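Local coordinates for protein trilobed Protease (PDB 2GOP) that forms the beta-propeller domain of a trilobed protease, a hydrolase whose propeller has an open Velcro topology and probably governs substrate access to the proteolytic part, at residues A[70-75]-A[109-114]; A[199-204]-A[213-218]. All coordinates share one frame; numbering follows the deposited sequence.

Contact 1 (A[70-75]-A[109-114])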
loop_
_atom_site.group_PDB
_atom_site.type_symbol
_atom_site.label_atom_id
_atom_site.label_comp_id
_atom_site.label_asym_id
_atom_site.label_seq_id
_atom_site.Cartn_x
_atom_site.Cartn_y
_atom_site.Cartn_z
ATOM N N GLY A 70 26.003 20.951 -0.358
ATOM C CA GLY A 70 25.211 22.164 -0.499
ATOM C C GLY A 70 25.442 22.983 -1.759
ATOM O O GLY A 70 24.951 24.099 -1.848
ATOM N N LYS A 71 26.171 22.445 -2.732
ATOM C CA LYS A 71 26.516 23.194 -3.962
ATOM C C LYS A 71 25.550 22.950 -5.121
ATOM O O LYS A 71 25.535 23.708 -6.083
ATOM C CB LYS A 71 27.924 22.844 -4.431
ATOM C CG LYS A 71 29.036 23.297 -3.496
ATOM C CD LYS A 71 30.387 22.885 -4.053
ATOM C CE LYS A 71 31.520 23.122 -3.050
ATOM N NZ LYS A 71 32.841 22.725 -3.623
ATOM N N LYS A 72 24.757 21.887 -5.036
ATOM C CA LYS A 72 23.802 21.550 -6.090
ATOM C C LYS A 72 22.445 21.168 -5.535
ATOM O O LYS A 72 22.316 20.768 -4.384
ATOM C CB LYS A 72 24.321 20.375 -6.918
ATOM C CG LYS A 72 25.642 20.637 -7.594
ATOM C CD LYS A 72 26.072 19.464 -8.430
ATOM C CE LYS A 72 27.464 19.686 -9.028
ATOM N NZ LYS A 72 27.620 21.028 -9.661
ATOM N N ILE A 73 21.436 21.261 -6.388
ATOM C CA ILE A 73 20.130 20.701 -6.082
ATOM C C ILE A 73 19.578 19.969 -7.308
ATOM O O ILE A 73 19.560 20.505 -8.413
ATOM C CB ILE A 73 19.141 21.795 -5.566
ATOM C CG1 ILE A 73 17.824 21.161 -5.120
ATOM C CG2 ILE A 73 18.893 22.855 -6.622
ATOM C CD1 ILE A 73 16.990 22.062 -4.260
ATOM N N ALA A 74 19.156 18.727 -7.107
ATOM C CA ALA A 74 18.455 17.983 -8.136
ATOM C C ALA A 74 16.957 18.121 -7.877
ATOM O O ALA A 74 16.522 18.275 -6.730
ATOM C CB ALA A 74 18.879 16.507 -8.125
ATOM N N PHE A 75 16.164 18.079 -8.940
ATOM C CA PHE A 75 14.724 18.174 -8.783
ATOM C C PHE A 75 14.013 17.596 -9.975
ATOM O O PHE A 75 14.638 17.282 -10.980
ATOM C CB PHE A 75 14.289 19.627 -8.551
ATOM C CG PHE A 75 14.646 20.569 -9.671
ATOM C CD1 PHE A 75 15.890 21.199 -9.701
ATOM C CD2 PHE A 75 13.727 20.860 -10.678
ATOM C CE1 PHE A 75 16.210 22.102 -10.722
ATOM C CE2 PHE A 75 14.045 21.754 -11.694
ATOM C CZ PHE A 75 15.282 22.374 -11.713
ATOM N N LEU A 109 14.974 9.762 -6.052
ATOM C CA LEU A 109 16.031 10.650 -6.500
ATOM C C LEU A 109 16.962 10.888 -5.319
ATOM O O LEU A 109 16.517 11.397 -4.301
ATOM C CB LEU A 109 15.405 11.958 -6.963
ATOM C CG LEU A 109 16.313 13.018 -7.567
ATOM C CD1 LEU A 109 17.052 12.460 -8.798
ATOM C CD2 LEU A 109 15.446 14.230 -7.899
ATOM N N GLU A 110 18.229 10.476 -5.425
ATOM C CA GLU A 110 19.124 10.455 -4.258
ATOM C C GLU A 110 20.557 10.735 -4.674
ATOM O O GLU A 110 21.072 10.107 -5.583
ATOM C CB GLU A 110 19.066 9.095 -3.529
ATOM C CG GLU A 110 19.852 9.042 -2.195
ATOM C CD GLU A 110 19.966 7.644 -1.525
ATOM O OE1 GLU A 110 19.641 6.590 -2.122
ATOM O OE2 GLU A 110 20.405 7.618 -0.355
ATOM N N TRP A 111 21.188 11.674 -3.981
ATOM C CA TRP A 111 22.583 11.972 -4.180
ATOM C C TRP A 111 23.448 10.942 -3.490
ATOM O O TRP A 111 23.141 10.503 -2.383
ATOM C CB TRP A 111 22.941 13.330 -3.575
ATOM C CG TRP A 111 22.484 14.503 -4.356
ATOM C CD1 TRP A 111 21.426 15.290 -4.073
ATOM C CD2 TRP A 111 23.098 15.055 -5.526
ATOM N NE1 TRP A 111 21.326 16.296 -4.999
ATOM C CE2 TRP A 111 22.341 16.173 -5.903
ATOM C CE3 TRP A 111 24.211 14.711 -6.294
ATOM C CZ2 TRP A 111 22.655 16.958 -7.021
ATOM C CZ3 TRP A 111 24.519 15.486 -7.406
ATOM C CH2 TRP A 111 23.743 16.601 -7.755
ATOM N N ASN A 112 24.549 10.594 -4.152
ATOM C CA ASN A 112 25.677 9.938 -3.513
ATOM C C ASN A 112 26.355 10.902 -2.527
ATOM O O ASN A 112 26.292 12.119 -2.692
ATOM C CB ASN A 112 26.665 9.472 -4.588
ATOM C CG ASN A 112 27.836 8.711 -4.011
ATOM O OD1 ASN A 112 28.689 9.297 -3.346
ATOM N ND2 ASN A 112 27.879 7.397 -4.250
ATOM N N GLU A 113 26.988 10.353 -1.490
ATOM C CA GLU A 113 27.746 11.124 -0.485
ATOM C C GLU A 113 28.772 12.065 -1.114
ATOM O O GLU A 113 29.198 13.050 -0.507
ATOM C CB GLU A 113 28.515 10.172 0.439
ATOM C CG GLU A 113 27.664 9.395 1.439
ATOM C CD GLU A 113 28.435 8.264 2.121
ATOM O OE1 GLU A 113 29.672 8.170 1.930
ATOM O OE2 GLU A 113 27.801 7.463 2.839
ATOM N N ASP A 114 29.220 11.731 -2.321
ATOM C CA ASP A 114 30.226 12.549 -3.016
ATOM C C ASP A 114 29.690 13.814 -3.711
ATOM O O ASP A 114 30.462 14.528 -4.361
ATOM C CB ASP A 114 31.037 11.693 -4.006
ATOM C CG ASP A 114 30.219 11.186 -5.188
ATOM O OD1 ASP A 114 29.076 11.629 -5.405
ATOM O OD2 ASP A 114 30.745 10.322 -5.924
#

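Contact 2 (A[199-204]-A[213-218])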
loop_
_atom_site.group_PDB
_atom_site.type_symbol
_atom_site.label_atom_id
_atom_site.label_comp_id
_atom_site.label_asym_id
_atom_site.label_seq_id
_atom_site.Cartn_x
_atom_site.Cartn_y
_atom_site.Cartn_z
ATOM N N PHE A 199 7.224 -10.564 0.237
ATOM C CA PHE A 199 8.626 -10.888 0.468
ATOM C C PHE A 199 9.512 -10.222 -0.562
ATOM O O PHE A 199 9.079 -9.915 -1.673
ATOM C CB PHE A 199 8.855 -12.391 0.439
ATOM C CG PHE A 199 8.285 -13.110 1.622
ATOM C CD1 PHE A 199 8.984 -13.162 2.817
ATOM C CD2 PHE A 199 7.049 -13.736 1.541
ATOM C CE1 PHE A 199 8.461 -13.825 3.919
ATOM C CE2 PHE A 199 6.516 -14.408 2.634
ATOM C CZ PHE A 199 7.226 -14.451 3.827
ATOM N N TRP A 200 10.763 -10.019 -0.170
ATOM C CA TRP A 200 11.749 -9.336 -0.983
ATOM C C TRP A 200 13.027 -10.139 -1.060
ATOM O O TRP A 200 13.362 -10.869 -0.130
ATOM C CB TRP A 200 12.058 -7.979 -0.359
ATOM C CG TRP A 200 10.820 -7.204 -0.146
ATOM C CD1 TRP A 200 9.965 -7.281 0.925
ATOM C CD2 TRP A 200 10.257 -6.274 -1.047
ATOM N NE1 TRP A 200 8.914 -6.428 0.741
ATOM C CE2 TRP A 200 9.072 -5.795 -0.464
ATOM C CE3 TRP A 200 10.649 -5.782 -2.290
ATOM C CZ2 TRP A 200 8.272 -4.849 -1.086
ATOM C CZ3 TRP A 200 9.857 -4.846 -2.910
ATOM C CH2 TRP A 200 8.682 -4.384 -2.312
ATOM N N ASP A 201 13.712 -10.016 -2.190
ATOM C CA ASP A 201 15.131 -10.338 -2.284
ATOM C C ASP A 201 15.873 -9.009 -2.284
ATOM O O ASP A 201 15.396 -8.038 -2.860
ATOM C CB ASP A 201 15.440 -11.102 -3.567
ATOM C CG ASP A 201 14.738 -12.443 -3.637
ATOM O OD1 ASP A 201 14.457 -13.039 -2.577
ATOM O OD2 ASP A 201 14.467 -12.897 -4.763
ATOM N N ILE A 202 17.013 -8.952 -1.611
ATOM C CA ILE A 202 17.804 -7.714 -1.544
ATOM C C ILE A 202 19.224 -7.992 -2.014
ATOM O O ILE A 202 19.903 -8.868 -1.476
ATOM C CB ILE A 202 17.861 -7.120 -0.133
ATOM C CG1 ILE A 202 16.444 -6.879 0.411
ATOM C CG2 ILE A 202 18.693 -5.813 -0.144
ATOM C CD1 ILE A 202 16.396 -6.587 1.901
ATOM N N TYR A 203 19.650 -7.233 -3.023
ATOM C CA TYR A 203 20.966 -7.369 -3.632
ATOM C C TYR A 203 21.789 -6.140 -3.338
ATOM O O TYR A 203 21.256 -5.090 -2.989
ATOM C CB TYR A 203 20.841 -7.502 -5.150
ATOM C CG TYR A 203 20.056 -8.706 -5.591
ATOM C CD1 TYR A 203 18.667 -8.667 -5.667
ATOM C CD2 TYR A 203 20.703 -9.881 -5.947
ATOM C CE1 TYR A 203 17.941 -9.791 -6.067
ATOM C CE2 TYR A 203 19.997 -10.999 -6.362
ATOM C CZ TYR A 203 18.619 -10.950 -6.420
ATOM O OH TYR A 203 17.933 -12.062 -6.834
ATOM N N ILE A 204 23.097 -6.271 -3.489
ATOM C CA ILE A 204 23.970 -5.112 -3.526
ATOM C C ILE A 204 24.677 -5.094 -4.890
ATOM O O ILE A 204 25.168 -6.122 -5.366
ATOM C CB ILE A 204 24.944 -5.062 -2.310
ATOM C CG1 ILE A 204 25.599 -3.673 -2.221
ATOM C CG2 ILE A 204 25.984 -6.191 -2.392
ATOM C CD1 ILE A 204 25.872 -3.186 -0.790
ATOM N N MET A 213 22.134 -10.300 -0.840
ATOM C CA MET A 213 22.362 -10.152 0.601
ATOM C C MET A 213 21.286 -10.877 1.396
ATOM O O MET A 213 21.579 -11.497 2.436
ATOM C CB MET A 213 22.398 -8.674 0.997
ATOM C CG MET A 213 23.693 -7.963 0.603
ATOM S SD MET A 213 23.729 -6.221 1.109
ATOM C CE MET A 213 23.965 -6.344 2.866
ATOM N N PHE A 214 20.043 -10.795 0.916
ATOM C CA PHE A 214 18.907 -11.394 1.614
ATOM C C PHE A 214 17.971 -12.083 0.639
ATOM O O PHE A 214 17.655 -11.535 -0.416
ATOM C CB PHE A 214 18.149 -10.338 2.417
ATOM C CG PHE A 214 18.971 -9.705 3.493
ATOM C CD1 PHE A 214 19.221 -10.383 4.669
ATOM C CD2 PHE A 214 19.522 -8.438 3.318
ATOM C CE1 PHE A 214 19.986 -9.805 5.672
ATOM C CE2 PHE A 214 20.296 -7.856 4.310
ATOM C CZ PHE A 214 20.536 -8.544 5.485
ATOM N N GLU A 215 17.531 -13.283 1.011
ATOM C CA GLU A 215 16.632 -14.099 0.195
ATOM C C GLU A 215 15.263 -14.232 0.859
ATOM O O GLU A 215 15.173 -14.663 1.999
ATOM C CB GLU A 215 17.251 -15.489 -0.004
ATOM C CG GLU A 215 16.333 -16.518 -0.641
ATOM C CD GLU A 215 15.877 -16.139 -2.026
ATOM O OE1 GLU A 215 16.591 -15.386 -2.725
ATOM O OE2 GLU A 215 14.796 -16.608 -2.426
ATOM N N LYS A 216 14.208 -13.857 0.140
ATOM C CA LYS A 216 12.836 -13.993 0.626
ATOM C C LYS A 216 12.675 -13.534 2.082
ATOM O O LYS A 216 12.397 -14.331 2.982
ATOM C CB LYS A 216 12.355 -15.438 0.465
ATOM C CG LYS A 216 10.856 -15.587 0.576
ATOM C CD LYS A 216 10.450 -17.054 0.649
ATOM C CE LYS A 216 9.022 -17.194 1.148
ATOM N NZ LYS A 216 8.601 -18.624 1.179
ATOM N N VAL A 217 12.843 -12.232 2.288
ATOM C CA VAL A 217 12.712 -11.619 3.593
ATOM C C VAL A 217 11.516 -10.682 3.528
ATOM O O VAL A 217 11.178 -10.175 2.461
ATOM C CB VAL A 217 14.008 -10.864 3.987
ATOM C CG1 VAL A 217 15.147 -11.867 4.255
ATOM C CG2 VAL A 217 14.412 -9.841 2.903
ATOM N N SER A 218 10.865 -10.463 4.661
ATOM C CA SER A 218 9.685 -9.608 4.720
ATOM C C SER A 218 10.034 -8.152 5.047
ATOM O O SER A 218 9.245 -7.435 5.653
ATOM C CB SER A 218 8.688 -10.166 5.739
ATOM O OG SER A 218 9.349 -10.535 6.937
#

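Contact 1 (A[70-75]-A[109-114])
The indole of Trp111 lies against strand 72-75, and with Leu109 it joins two neighbouring four-stranded blades of the beta-propeller across their interface. The short strands 72-75 and 109-111 run nearly antiparallel, at 163°, but their axes stay 8.2 Å apart and no hydrogen bond links them, so the contact is made by side chains of one strand against side chains and backbone of the other. Trp111 presents an edge of its ring to the backbone around Ala74 N, while its CZ2 meets the methyl CB of Ala74 at 4.0 Å. Farther round the six-membered ring, CH2 of Trp111 touches CD of Lys72 at 3.8 Å, the lysine chain crossing the indole at about a right angle. Lys72 contributes its aliphatic part, while NZ forms a salt bridge with Asp91 on its own blade. Leu109 fills the other end: with CG anti to the backbone N (chi1 -176°), it brings CD2 to 4.1 Å from Ala74 CB. Leu118 of strand 117-123 also touches Ala74 and Trp111, and Arg65, on the blade of Ala74, reaches across with NE bonded to Leu109 O. The buried indole N-H is satisfied as well, with Trp111 NE1 hydrogen-bonded to Arg65 O.

Contact 2 (A[199-204]-A[213-218])
Asp201 OD1 takes the backbone N-H of Lys216 in a nearly straight bond of 2.8 Å (169° at the hydrogen), met almost along its C-O axis. The same oxygen is bonded to His189, so two donors grip it. They probably offset the nearby carboxylate of Glu215, whose OE1 comes within 3.2 Å of Asp201 OD1 and is itself paired with Lys212.

Around this bond the outer hairpin of a propeller blade is twice irregular. Ile202 O accepts from both Met213 N (2.7 Å) and Phe214 N in a classic bulge. Lys216 and Val217 both face Trp200 in a G1 bulge, within which Trp200 and Val217 form a hydrogen-bonded antiparallel pair. Between the bulges Ile202 N binds Phe214 O.

Apolar packing lies on the face carrying Ile202, Phe214 and Val217, where Ile202 CD1 reaches Phe214 CD2 and Val217 CG2, each at 3.9 Å. Separately, Lys216, with CG anti to the backbone N (chi1 -164°) and extended beyond it, runs across the Phe199 ring and sets CE over its centre, 4.0 Å from the centroid, a CH-pi contact. Its NZ continues to a salt bridge with Glu191, while Ser218 CB meets Phe199 CE1 at 4.1 Å. Replacing Phe199 with an alanine would probably leave the Lys216 methylenes without their aromatic support and the lysine chain freer to turn.

Because the N-H of Lys216 meets Trp200 O at too poor an angle to bond, Asp201 probably satisfies a donor that the bulge takes out of the ladder.

Overall arrangement
From the N terminus, the chain completes one four-stranded blade before strand 72-79 supplies the first half of contact 1. It then finishes the second blade with strands 84-91 and 96-103 and enters the third through strand 105-111, where contact 1 closes a long loop and ties blades two and three together. The rest of the third blade follows, then strands 175-179 and 182-188 of the fourth. Contact 2 closes a much shorter loop within that blade, the hairpin of its two outer strands. The contacts are in series, neither enclosing nor crossing the other, with centres 27 Å apart: one joins blades, while the other shapes a blade's outer edge.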